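Local coordinates for ABC transporter sugar binding protein (Xanthomonas axonopodis pv. citri, PDB 3UOR) that probably binds maltose or a related sugar in the periplasm and delivers it to a membrane ABC transporter for uptake, at residues R150-R155 and E281-T286; R207-H212 and A370-L375; N217-G222 and A401-D406; N249-F254 and R270-R275. One frame throughout, in Å; residues are numbered along the deposited sequence.

Overall arrangement
Four long-range contacts fall into two neighbouring pairs, some 35 to 37 Å apart between centres. Contacts 1 and 4 touch directly: the Trp284 ring of contact 1 packs on Phe272 of contact 4, and Arg150 bonds to the carbonyl of Phe254. Contacts 2 and 3 also adjoin, through backbone and side-chain bonds between residues 207-208 and Asn217. Contact 2 is the buried one, apolar in its centre and without a hydrogen bond between its segments, whereas the others are partly buried. Their chemistry varies accordingly: a backbone bond where a strand begins in contact 1, an aspartate carboxylate holding a turn in contact 3, and aromatic rings between helices in contact 4.

Contact 1: residues R150-R155 and E281-T286; sequences RKDLLR and EGNWGT
Lys151 and Asn283 meet where strand 134-150 gives way to helix 151-156, next to the beginning of strand 284-287. Lys151 N donates to Asn283 O at 2.7 Å, bent (137°) and from above the carbonyl plane; an amide of the first helical turn thus finds its acceptor across the contact. Just before it, Arg150 and Trp284 form an antiparallel, non-hydrogen-bonded pair, their CA atoms 4.4 Å apart and both side chains on one face of the sheet. Arg150, at the N-cap position, grips Asp152 side-on, NE to OD1 and NH2 to OD2, the latter nearly straight at 2.8 Å. The tight part is the Lys151 chain, extended beyond CG and laid along the backbone opposite: CB is 3.3 Å from Asn283 O, CD 3.4 Å from Gly282 O and CE 3.6 Å from Trp284 O. The solvent side is looser: the exposed Arg155 brings NH2 edge-on to within 3.7 Å of Asn283 OD1, guanidinium and amide planes 77° apart. Around this junction, Gly285 bonds to Tyr149, Arg150 NH1 reaches Phe254 O of helix 250-256, and the Trp284 indole bonds to Gln276 while packing against Phe255 and against Phe272 of helix 267-275.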
# COMPACT_ATOMS: atom_id res chain seq x y z
N ARG A 150 0.18 -7.59 -20.15
CA ARG A 150 0.22 -7.46 -21.60
C ARG A 150 -1.01 -8.13 -22.20
O ARG A 150 -1.14 -9.36 -22.16
CB ARG A 150 1.49 -8.10 -22.16
CG ARG A 150 2.78 -7.36 -21.77
CD ARG A 150 3.14 -6.31 -22.80
NE ARG A 150 3.15 -6.85 -24.17
CZ ARG A 150 4.23 -7.38 -24.75
NH1 ARG A 150 5.39 -7.43 -24.10
NH2 ARG A 150 4.16 -7.85 -25.99
N LYS A 151 -1.92 -7.32 -22.74
CA LYS A 151 -3.16 -7.81 -23.34
C LYS A 151 -2.90 -8.76 -24.51
O LYS A 151 -3.51 -9.82 -24.61
CB LYS A 151 -4.03 -6.65 -23.82
CG LYS A 151 -4.55 -5.77 -22.71
CD LYS A 151 -5.45 -4.66 -23.25
CE LYS A 151 -5.93 -3.75 -22.12
NZ LYS A 151 -6.69 -2.56 -22.60
N ASP A 152 -1.99 -8.35 -25.39
CA ASP A 152 -1.61 -9.18 -26.52
C ASP A 152 -1.08 -10.54 -26.06
O ASP A 152 -1.53 -11.57 -26.55
CB ASP A 152 -0.60 -8.44 -27.40
CG ASP A 152 0.62 -7.96 -26.63
OD1 ASP A 152 0.54 -7.88 -25.39
OD2 ASP A 152 1.65 -7.64 -27.26
N LEU A 153 -0.15 -10.55 -25.11
CA LEU A 153 0.39 -11.82 -24.62
C LEU A 153 -0.69 -12.69 -23.96
O LEU A 153 -0.67 -13.91 -24.06
CB LEU A 153 1.56 -11.58 -23.65
CG LEU A 153 2.99 -11.52 -24.23
CD1 LEU A 153 3.04 -10.66 -25.47
CD2 LEU A 153 4.02 -11.05 -23.19
N LEU A 154 -1.63 -12.05 -23.28
CA LEU A 154 -2.75 -12.76 -22.65
C LEU A 154 -3.62 -13.43 -23.72
O LEU A 154 -4.01 -14.60 -23.58
CB LEU A 154 -3.59 -11.80 -21.82
CG LEU A 154 -4.79 -12.43 -21.12
CD1 LEU A 154 -4.33 -13.44 -20.07
CD2 LEU A 154 -5.63 -11.35 -20.47
N ARG A 155 -3.91 -12.68 -24.78
CA ARG A 155 -4.70 -13.17 -25.91
C ARG A 155 -3.98 -14.29 -26.66
O ARG A 155 -4.60 -15.28 -27.07
CB ARG A 155 -5.06 -12.00 -26.86
CG ARG A 155 -5.70 -12.42 -28.20
CD ARG A 155 -6.17 -11.21 -29.02
NE ARG A 155 -5.37 -10.02 -28.79
CZ ARG A 155 -5.79 -8.95 -28.11
NH1 ARG A 155 -7.02 -8.95 -27.61
NH2 ARG A 155 -4.98 -7.89 -27.93
N GLU A 281 0.24 1.11 -27.69
CA GLU A 281 -0.83 1.82 -27.01
C GLU A 281 -2.04 0.88 -26.92
O GLU A 281 -2.41 0.24 -27.91
CB GLU A 281 -1.19 3.13 -27.73
CG GLU A 281 -2.36 3.89 -27.09
CD GLU A 281 -2.08 5.38 -26.83
OE1 GLU A 281 -1.60 6.08 -27.75
OE2 GLU A 281 -2.35 5.85 -25.71
N GLY A 282 -2.61 0.76 -25.72
CA GLY A 282 -3.77 -0.09 -25.51
C GLY A 282 -3.57 -1.61 -25.56
O GLY A 282 -4.55 -2.36 -25.53
N ASN A 283 -2.33 -2.07 -25.64
CA ASN A 283 -2.05 -3.50 -25.52
C ASN A 283 -1.59 -3.93 -24.13
O ASN A 283 -1.11 -5.04 -23.94
CB ASN A 283 -1.06 -3.96 -26.59
CG ASN A 283 -1.72 -4.18 -27.94
OD1 ASN A 283 -2.45 -5.15 -28.14
ND2 ASN A 283 -1.49 -3.25 -28.87
N TRP A 284 -1.75 -3.04 -23.15
CA TRP A 284 -1.51 -3.42 -21.76
C TRP A 284 -2.54 -2.75 -20.88
O TRP A 284 -3.13 -1.74 -21.25
CB TRP A 284 -0.10 -3.03 -21.32
CG TRP A 284 0.13 -1.55 -21.33
CD1 TRP A 284 0.39 -0.77 -22.43
CD2 TRP A 284 0.10 -0.67 -20.20
NE1 TRP A 284 0.53 0.54 -22.04
CE2 TRP A 284 0.36 0.63 -20.68
CE3 TRP A 284 -0.14 -0.84 -18.84
CZ2 TRP A 284 0.39 1.74 -19.85
CZ3 TRP A 284 -0.10 0.26 -18.01
CH2 TRP A 284 0.17 1.54 -18.52
N GLY A 285 -2.75 -3.31 -19.70
CA GLY A 285 -3.70 -2.76 -18.77
C GLY A 285 -3.42 -3.18 -17.36
O GLY A 285 -2.37 -3.75 -17.07
N THR A 286 -4.37 -2.90 -16.48
CA THR A 286 -4.26 -3.27 -15.09
C THR A 286 -5.49 -4.10 -14.71
O THR A 286 -6.56 -3.90 -15.27
CB THR A 286 -4.23 -2.01 -14.22
OG1 THR A 286 -5.42 -1.26 -14.46
CG2 THR A 286 -3.04 -1.13 -14.58

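Contact 2: residues R207-H212 and A370-L375; sequences RLLRDH and ATPKVL
Arg207 reaches Pro372 on a chain extended as far as NE: CG stands opposite the backbone N (chi1 -165°), and the next two torsions also lie near 180°. Leu209 does otherwise, its CG lying anti to the carbonyl carbon (chi1 -58°), which brings CD1 to the same proline. The guanidinium lays one face over the Pro372 ring, with NH2 3.5 Å from Pro372 CA and the ring CG centred beneath it. Leu209 CD1 comes to the proline at 3.7 Å from CB and also meets Val374 CG2 at 3.9 Å, the leucine and valine reaching for each other tip to tip. The two partners on the second segment flank an inverse gamma turn centred on Lys373, closed by a weak bond from Val374 N to Pro372 O. This turn belongs to the loop between helices 359-364 and 377-394, and it packs on a small antiparallel hairpin, strands 209-210 and 215-216. No hydrogen bond joins the segments. The charged ends have partners beyond them: Arg207 NE forms a salt bridge with Asp213, while Lys373 NZ, 6.7 Å from Arg207 NH2, bonds to Leu130 O. Trp377, from helix 377-394, touches both Leu208 and Pro372.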
# COMPACT_ATOMS: atom_id res chain seq x y z
N ARG A 207 -5.96 -13.90 10.71
CA ARG A 207 -5.09 -12.76 10.93
C ARG A 207 -3.63 -13.25 10.99
O ARG A 207 -3.38 -14.38 11.42
CB ARG A 207 -5.52 -12.14 12.26
CG ARG A 207 -5.03 -10.75 12.56
CD ARG A 207 -5.55 -10.34 13.95
NE ARG A 207 -5.05 -9.03 14.33
CZ ARG A 207 -5.29 -7.92 13.66
NH1 ARG A 207 -6.05 -7.96 12.57
NH2 ARG A 207 -4.80 -6.76 14.07
N LEU A 208 -2.69 -12.43 10.54
CA LEU A 208 -1.27 -12.79 10.56
C LEU A 208 -0.63 -12.78 11.95
O LEU A 208 0.46 -13.32 12.14
CB LEU A 208 -0.49 -11.89 9.61
CG LEU A 208 -0.69 -12.25 8.14
CD1 LEU A 208 0.00 -11.26 7.23
CD2 LEU A 208 -0.17 -13.67 7.87
N LEU A 209 -1.29 -12.15 12.93
CA LEU A 209 -0.85 -12.23 14.33
C LEU A 209 -2.00 -12.80 15.14
O LEU A 209 -3.13 -12.85 14.66
CB LEU A 209 -0.48 -10.85 14.88
CG LEU A 209 0.62 -10.10 14.13
CD1 LEU A 209 0.89 -8.76 14.83
CD2 LEU A 209 1.90 -10.96 14.09
N ARG A 210 -1.73 -13.22 16.37
CA ARG A 210 -2.79 -13.79 17.19
C ARG A 210 -2.64 -13.38 18.63
O ARG A 210 -1.60 -12.85 19.04
CB ARG A 210 -2.78 -15.32 17.11
CG ARG A 210 -1.45 -15.93 17.60
CD ARG A 210 -1.39 -17.43 17.37
NE ARG A 210 -0.09 -17.95 17.75
CZ ARG A 210 0.25 -18.24 19.00
NH1 ARG A 210 -0.62 -18.07 19.97
NH2 ARG A 210 1.48 -18.70 19.26
N ASP A 211 -3.69 -13.64 19.40
CA ASP A 211 -3.69 -13.44 20.85
C ASP A 211 -3.27 -12.03 21.23
O ASP A 211 -2.19 -11.81 21.80
CB ASP A 211 -2.82 -14.50 21.53
CG ASP A 211 -2.89 -14.42 23.05
OD1 ASP A 211 -1.91 -14.80 23.72
OD2 ASP A 211 -3.93 -13.96 23.57
N HIS A 212 -4.14 -11.08 20.92
CA HIS A 212 -3.92 -9.67 21.21
C HIS A 212 -2.72 -9.15 20.44
O HIS A 212 -2.06 -8.19 20.86
CB HIS A 212 -3.76 -9.43 22.71
CG HIS A 212 -4.98 -9.74 23.50
ND1 HIS A 212 -5.13 -10.91 24.22
CD2 HIS A 212 -6.14 -9.05 23.66
CE1 HIS A 212 -6.31 -10.91 24.81
NE2 HIS A 212 -6.94 -9.80 24.49
N ALA A 370 -6.42 -3.56 6.19
CA ALA A 370 -5.31 -3.05 6.99
C ALA A 370 -4.48 -4.21 7.56
O ALA A 370 -5.02 -5.27 7.90
CB ALA A 370 -5.84 -2.17 8.12
N THR A 371 -3.17 -4.01 7.66
CA THR A 371 -2.28 -4.98 8.33
C THR A 371 -2.42 -4.79 9.83
O THR A 371 -2.87 -3.72 10.27
CB THR A 371 -0.82 -4.74 7.91
OG1 THR A 371 -0.61 -3.32 7.75
CG2 THR A 371 -0.53 -5.41 6.59
N PRO A 372 -2.02 -5.80 10.64
CA PRO A 372 -2.18 -5.67 12.09
C PRO A 372 -1.54 -4.38 12.59
O PRO A 372 -0.47 -4.04 12.13
CB PRO A 372 -1.46 -6.91 12.63
CG PRO A 372 -1.67 -7.92 11.54
CD PRO A 372 -1.51 -7.13 10.27
N LYS A 373 -2.20 -3.65 13.49
CA LYS A 373 -1.74 -2.32 13.86
C LYS A 373 -0.77 -2.32 15.04
O LYS A 373 -1.05 -1.73 16.08
CB LYS A 373 -2.91 -1.38 14.15
CG LYS A 373 -3.67 -0.91 12.93
CD LYS A 373 -5.03 -1.58 12.94
CE LYS A 373 -6.05 -0.79 12.15
NZ LYS A 373 -7.27 -0.67 12.99
N VAL A 374 0.36 -2.99 14.86
CA VAL A 374 1.42 -2.97 15.86
C VAL A 374 2.62 -2.21 15.36
O VAL A 374 2.99 -2.24 14.19
CB VAL A 374 1.84 -4.38 16.26
CG1 VAL A 374 0.65 -5.12 16.86
CG2 VAL A 374 2.40 -5.15 15.05
N LEU A 375 3.21 -1.48 16.28
CA LEU A 375 4.42 -0.72 16.07
C LEU A 375 5.52 -1.56 15.37
O LEU A 375 6.24 -1.07 14.50
CB LEU A 375 4.86 -0.24 17.45
CG LEU A 375 6.09 0.55 17.72
CD1 LEU A 375 5.85 1.27 19.03
CD2 LEU A 375 7.25 -0.41 17.79

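Contact 3: residues N217-G222 and A401-D406; sequences NFRGAG and AVQELD
Arg219 lies along helix 398-412 with almost every side-chain atom near Asp406 or its neighbours. Its CB sits 3.2 Å from Asp406 OD2. CG, turned anti to the carbonyl carbon (chi1 -81°), keeps within 3.3 Å of Asp406 OD2 while touching Val402 through its O and CG2. CD is still near OD2 and also close to Gln403 CA, and the bend at chi3 (-66°) brings NE onto OD2. There NE gives a short salt-bridging bond to Asp406 OD2, 2.7 Å and nearly straight at 170°, entering on the anti lone pair and within the guanidinium plane. At the tip, NH2 lies near Asp406 OD2 and CB, while NH1 donates at 3.2 Å to water 1, which in turn donates to OE1 of the poorly ordered Gln403.

What the carboxylate holds is a type I beta turn, Asn217 to Gly220, that leads into helix 221-235 with Gly220 at its N-cap position. Two successive amides of the turn point at Asp406: Phe218 N bonds to OD1 at 2.8 Å, on the syn side, and Arg219 N to OD2 at 3.0 Å, from well above the carboxylate plane. OD2 therefore accepts twice from one residue, and this buried acid probably stays charged. Beside it, Leu405 covers one face of the Phe218 ring, CG in a CH-pi contact and Leu405 CD2 3.3 Å from Phe218 CD1, while Asp406 OD1 lies at the ring edge; Phe223 meets the same ring edge-to-face.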
# COMPACT_ATOMS: atom_id res chain seq x y z
N ASN A 217 1.27 -15.46 13.87
CA ASN A 217 0.34 -16.50 13.50
C ASN A 217 0.65 -16.98 12.11
O ASN A 217 -0.25 -17.34 11.35
CB ASN A 217 -1.11 -15.99 13.53
CG ASN A 217 -2.12 -17.13 13.41
OD1 ASN A 217 -1.93 -18.19 13.96
ND2 ASN A 217 -3.20 -16.88 12.68
N PHE A 218 1.94 -16.99 11.76
CA PHE A 218 2.35 -17.43 10.44
C PHE A 218 2.25 -18.95 10.27
O PHE A 218 2.18 -19.46 9.15
CB PHE A 218 3.73 -16.88 10.08
CG PHE A 218 3.74 -15.37 9.94
CD1 PHE A 218 3.55 -14.77 8.71
CD2 PHE A 218 3.90 -14.57 11.05
CE1 PHE A 218 3.53 -13.39 8.57
CE2 PHE A 218 3.89 -13.19 10.93
CZ PHE A 218 3.70 -12.59 9.69
N ARG A 219 2.18 -19.66 11.39
CA ARG A 219 1.87 -21.08 11.36
C ARG A 219 0.39 -21.38 11.10
O ARG A 219 -0.01 -22.54 10.94
CB ARG A 219 2.30 -21.74 12.68
CG ARG A 219 3.80 -22.07 12.74
CD ARG A 219 4.17 -22.55 14.12
NE ARG A 219 4.01 -21.49 15.11
CZ ARG A 219 4.22 -21.66 16.41
NH1 ARG A 219 4.58 -22.85 16.87
NH2 ARG A 219 4.04 -20.64 17.24
N GLY A 220 -0.43 -20.33 11.08
CA GLY A 220 -1.86 -20.50 10.83
C GLY A 220 -2.15 -20.96 9.41
O GLY A 220 -1.28 -20.85 8.53
N ALA A 221 -3.36 -21.48 9.19
CA ALA A 221 -3.75 -21.98 7.87
C ALA A 221 -3.62 -20.94 6.75
O ALA A 221 -3.20 -21.26 5.64
CB ALA A 221 -5.19 -22.54 7.90
N GLY A 222 -3.98 -19.70 7.05
CA GLY A 222 -4.00 -18.68 6.02
C GLY A 222 -2.62 -18.40 5.48
O GLY A 222 -2.39 -18.44 4.26
N ALA A 401 9.78 -23.12 7.54
CA ALA A 401 9.67 -21.68 7.28
C ALA A 401 8.74 -21.03 8.30
O ALA A 401 9.14 -20.11 9.00
CB ALA A 401 9.15 -21.43 5.87
N VAL A 402 7.51 -21.52 8.40
CA VAL A 402 6.50 -20.84 9.23
C VAL A 402 6.80 -20.98 10.73
O VAL A 402 6.53 -20.08 11.53
CB VAL A 402 5.06 -21.28 8.88
CG1 VAL A 402 4.77 -21.02 7.39
CG2 VAL A 402 4.86 -22.76 9.19
N GLN A 403 7.40 -22.09 11.11
CA GLN A 403 7.81 -22.32 12.49
C GLN A 403 8.87 -21.29 12.87
O GLN A 403 8.83 -20.66 13.94
CB GLN A 403 8.39 -23.73 12.62
CG GLN A 403 8.88 -24.08 14.01
CD GLN A 403 7.98 -25.09 14.71
OE1 GLN A 403 7.21 -25.80 14.05
NE2 GLN A 403 8.07 -25.15 16.03
N GLU A 404 9.84 -21.14 11.98
CA GLU A 404 10.95 -20.24 12.20
C GLU A 404 10.46 -18.79 12.19
O GLU A 404 10.86 -17.99 13.02
CB GLU A 404 12.01 -20.45 11.11
CG GLU A 404 13.15 -19.47 11.18
CD GLU A 404 14.29 -19.79 10.22
OE1 GLU A 404 14.31 -20.87 9.57
OE2 GLU A 404 15.20 -18.94 10.12
N LEU A 405 9.57 -18.47 11.24
CA LEU A 405 9.03 -17.10 11.16
C LEU A 405 8.32 -16.73 12.45
O LEU A 405 8.61 -15.69 13.03
CB LEU A 405 8.10 -16.94 9.95
CG LEU A 405 7.50 -15.57 9.67
CD1 LEU A 405 8.57 -14.46 9.64
CD2 LEU A 405 6.77 -15.62 8.35
N ASP A 406 7.41 -17.59 12.91
CA ASP A 406 6.78 -17.38 14.22
C ASP A 406 7.78 -17.19 15.38
O ASP A 406 7.56 -16.33 16.25
CB ASP A 406 5.76 -18.49 14.55
CG ASP A 406 4.36 -18.17 14.01
OD1 ASP A 406 4.14 -17.02 13.55
OD2 ASP A 406 3.48 -19.06 14.05
O HOH W 1 4.97 -25.78 15.59

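Contact 4: residues N249-F254 and R270-R275; sequences NVWYEF and REFKLR
An aromatic cluster of Trp251, Phe254 and Phe272 joins helix 250-256 to helix 267-275, whose short segments cross at -57° with axes 9.8 Å apart. Phe272 stands between the other two rings. The edge of the Trp251 pyrrole ring points into one face of Phe272 in a T-shaped pair, planes 87° apart, with Trp251 CD1 3.5 Å from Phe272 CE1. The same CE1 carries the edge of Phe272 toward the face of Phe254, Phe272 CE1 being 3.3 Å from Phe254 CD2. In Phe254, CG anti to the backbone N (chi1 175°) carries the ring toward Phe272, and chi2 turns its face to it.

The two helices are successive in the chain, joined through strand 259-264, and Tyr262 of that strand touches both Val250 and Phe272, while Phe148 of strand 134-150 also meets the Phe272 ring. On the first helix, Asn249 is the N-cap: its OD1 accepts from Tyr252 N and, weakly, from Trp251 N.

One indole face is covered by two residues of helix 267-275. Glu271 sets CB over the five-membered ring in a CH-pi contact, 3.4 Å from Trp251 NE1, and Arg275 tilts its guanidinium over the six-membered ring, NE 3.4 Å from Trp251 CE3, an off-centre cation-pi contact. Val250 CG2 lies on the opposite face. Arg275 is steadied within its own helix, NH1 donating to Glu271 O at 3.0 Å and forming a salt bridge with Glu271 OE1 at 2.8 Å. Its CD, meanwhile, lies over the face of the Tyr252 ring in a second CH-pi contact.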
# COMPACT_ATOMS: atom_id res chain seq x y z
N ASN A 249 15.34 -3.55 -16.33
CA ASN A 249 14.39 -2.45 -16.29
C ASN A 249 12.96 -3.00 -16.37
O ASN A 249 12.57 -3.58 -17.38
CB ASN A 249 14.67 -1.52 -17.47
CG ASN A 249 13.74 -0.35 -17.51
OD1 ASN A 249 12.54 -0.50 -17.74
ND2 ASN A 249 14.29 0.84 -17.31
N VAL A 250 12.17 -2.83 -15.30
CA VAL A 250 10.88 -3.53 -15.22
C VAL A 250 9.96 -3.15 -16.35
O VAL A 250 9.19 -3.97 -16.83
CB VAL A 250 10.17 -3.36 -13.86
CG1 VAL A 250 11.03 -3.93 -12.73
CG2 VAL A 250 9.84 -1.88 -13.60
N TRP A 251 10.04 -1.90 -16.81
CA TRP A 251 9.14 -1.46 -17.88
C TRP A 251 9.53 -2.03 -19.24
O TRP A 251 8.69 -2.52 -19.99
CB TRP A 251 9.01 0.06 -17.88
CG TRP A 251 8.70 0.57 -16.52
CD1 TRP A 251 7.54 0.39 -15.82
CD2 TRP A 251 9.57 1.31 -15.65
NE1 TRP A 251 7.63 0.97 -14.58
CE2 TRP A 251 8.86 1.55 -14.45
CE3 TRP A 251 10.87 1.81 -15.78
CZ2 TRP A 251 9.41 2.27 -13.39
CZ3 TRP A 251 11.42 2.51 -14.72
CH2 TRP A 251 10.69 2.73 -13.54
N TYR A 252 10.82 -1.98 -19.56
CA TYR A 252 11.26 -2.52 -20.84
C TYR A 252 11.14 -4.03 -20.93
O TYR A 252 10.68 -4.55 -21.94
CB TYR A 252 12.66 -2.02 -21.19
CG TYR A 252 12.64 -0.54 -21.46
CD1 TYR A 252 11.75 0.01 -22.38
CD2 TYR A 252 13.50 0.33 -20.78
CE1 TYR A 252 11.71 1.36 -22.64
CE2 TYR A 252 13.47 1.70 -21.03
CZ TYR A 252 12.57 2.20 -21.96
OH TYR A 252 12.53 3.55 -22.22
N GLU A 253 11.51 -4.74 -19.87
CA GLU A 253 11.33 -6.19 -19.84
C GLU A 253 9.87 -6.57 -20.08
O GLU A 253 9.56 -7.52 -20.80
CB GLU A 253 11.83 -6.77 -18.52
CG GLU A 253 13.33 -6.63 -18.31
CD GLU A 253 14.17 -7.48 -19.26
OE1 GLU A 253 15.32 -7.79 -18.90
OE2 GLU A 253 13.68 -7.84 -20.36
N PHE A 254 8.96 -5.80 -19.48
CA PHE A 254 7.53 -6.01 -19.63
C PHE A 254 7.13 -5.86 -21.10
O PHE A 254 6.51 -6.75 -21.68
CB PHE A 254 6.77 -5.02 -18.74
CG PHE A 254 5.27 -5.05 -18.88
CD1 PHE A 254 4.50 -5.89 -18.11
CD2 PHE A 254 4.62 -4.15 -19.73
CE1 PHE A 254 3.10 -5.87 -18.20
CE2 PHE A 254 3.23 -4.13 -19.84
CZ PHE A 254 2.47 -4.99 -19.07
N ARG A 270 1.94 5.62 -14.92
CA ARG A 270 2.63 6.67 -15.67
C ARG A 270 3.90 6.17 -16.32
O ARG A 270 4.15 6.44 -17.50
CB ARG A 270 2.94 7.88 -14.78
CG ARG A 270 3.36 9.11 -15.59
CD ARG A 270 3.50 10.37 -14.72
NE ARG A 270 2.34 10.65 -13.87
CZ ARG A 270 1.06 10.64 -14.26
NH1 ARG A 270 0.74 10.35 -15.52
NH2 ARG A 270 0.11 10.92 -13.39
N GLU A 271 4.71 5.44 -15.56
CA GLU A 271 5.98 4.94 -16.07
C GLU A 271 5.83 4.05 -17.28
O GLU A 271 6.62 4.14 -18.22
CB GLU A 271 6.74 4.22 -14.96
CG GLU A 271 7.00 5.12 -13.78
CD GLU A 271 7.67 6.41 -14.19
OE1 GLU A 271 8.57 6.37 -15.06
OE2 GLU A 271 7.30 7.48 -13.67
N PHE A 272 4.81 3.18 -17.28
CA PHE A 272 4.58 2.33 -18.44
C PHE A 272 4.09 3.17 -19.61
O PHE A 272 4.46 2.93 -20.76
CB PHE A 272 3.53 1.25 -18.15
CG PHE A 272 4.06 0.04 -17.41
CD1 PHE A 272 4.93 -0.84 -18.03
CD2 PHE A 272 3.67 -0.22 -16.12
CE1 PHE A 272 5.39 -1.96 -17.36
CE2 PHE A 272 4.14 -1.34 -15.45
CZ PHE A 272 4.99 -2.20 -16.06
N LYS A 273 3.23 4.15 -19.33
CA LYS A 273 2.73 5.03 -20.37
C LYS A 273 3.90 5.66 -21.11
O LYS A 273 3.92 5.69 -22.34
CB LYS A 273 1.84 6.13 -19.79
CG LYS A 273 0.39 5.74 -19.57
CD LYS A 273 -0.36 6.91 -18.94
CE LYS A 273 -1.82 6.60 -18.64
NZ LYS A 273 -2.38 7.56 -17.61
N LEU A 274 4.88 6.15 -20.36
CA LEU A 274 6.02 6.84 -20.95
C LEU A 274 6.89 5.95 -21.84
O LEU A 274 7.50 6.43 -22.79
CB LEU A 274 6.90 7.45 -19.86
CG LEU A 274 6.34 8.61 -19.05
CD1 LEU A 274 7.42 9.13 -18.13
CD2 LEU A 274 5.84 9.71 -19.97
N ARG A 275 6.95 4.66 -21.53
CA ARG A 275 7.88 3.78 -22.22
C ARG A 275 7.17 2.84 -23.20
O ARG A 275 7.80 2.07 -23.91
CB ARG A 275 8.71 2.99 -21.20
CG ARG A 275 9.45 3.91 -20.23
CD ARG A 275 10.15 3.12 -19.14
NE ARG A 275 11.03 3.97 -18.36
CZ ARG A 275 10.61 4.97 -17.59
NH1 ARG A 275 9.32 5.24 -17.51
NH2 ARG A 275 11.49 5.70 -16.91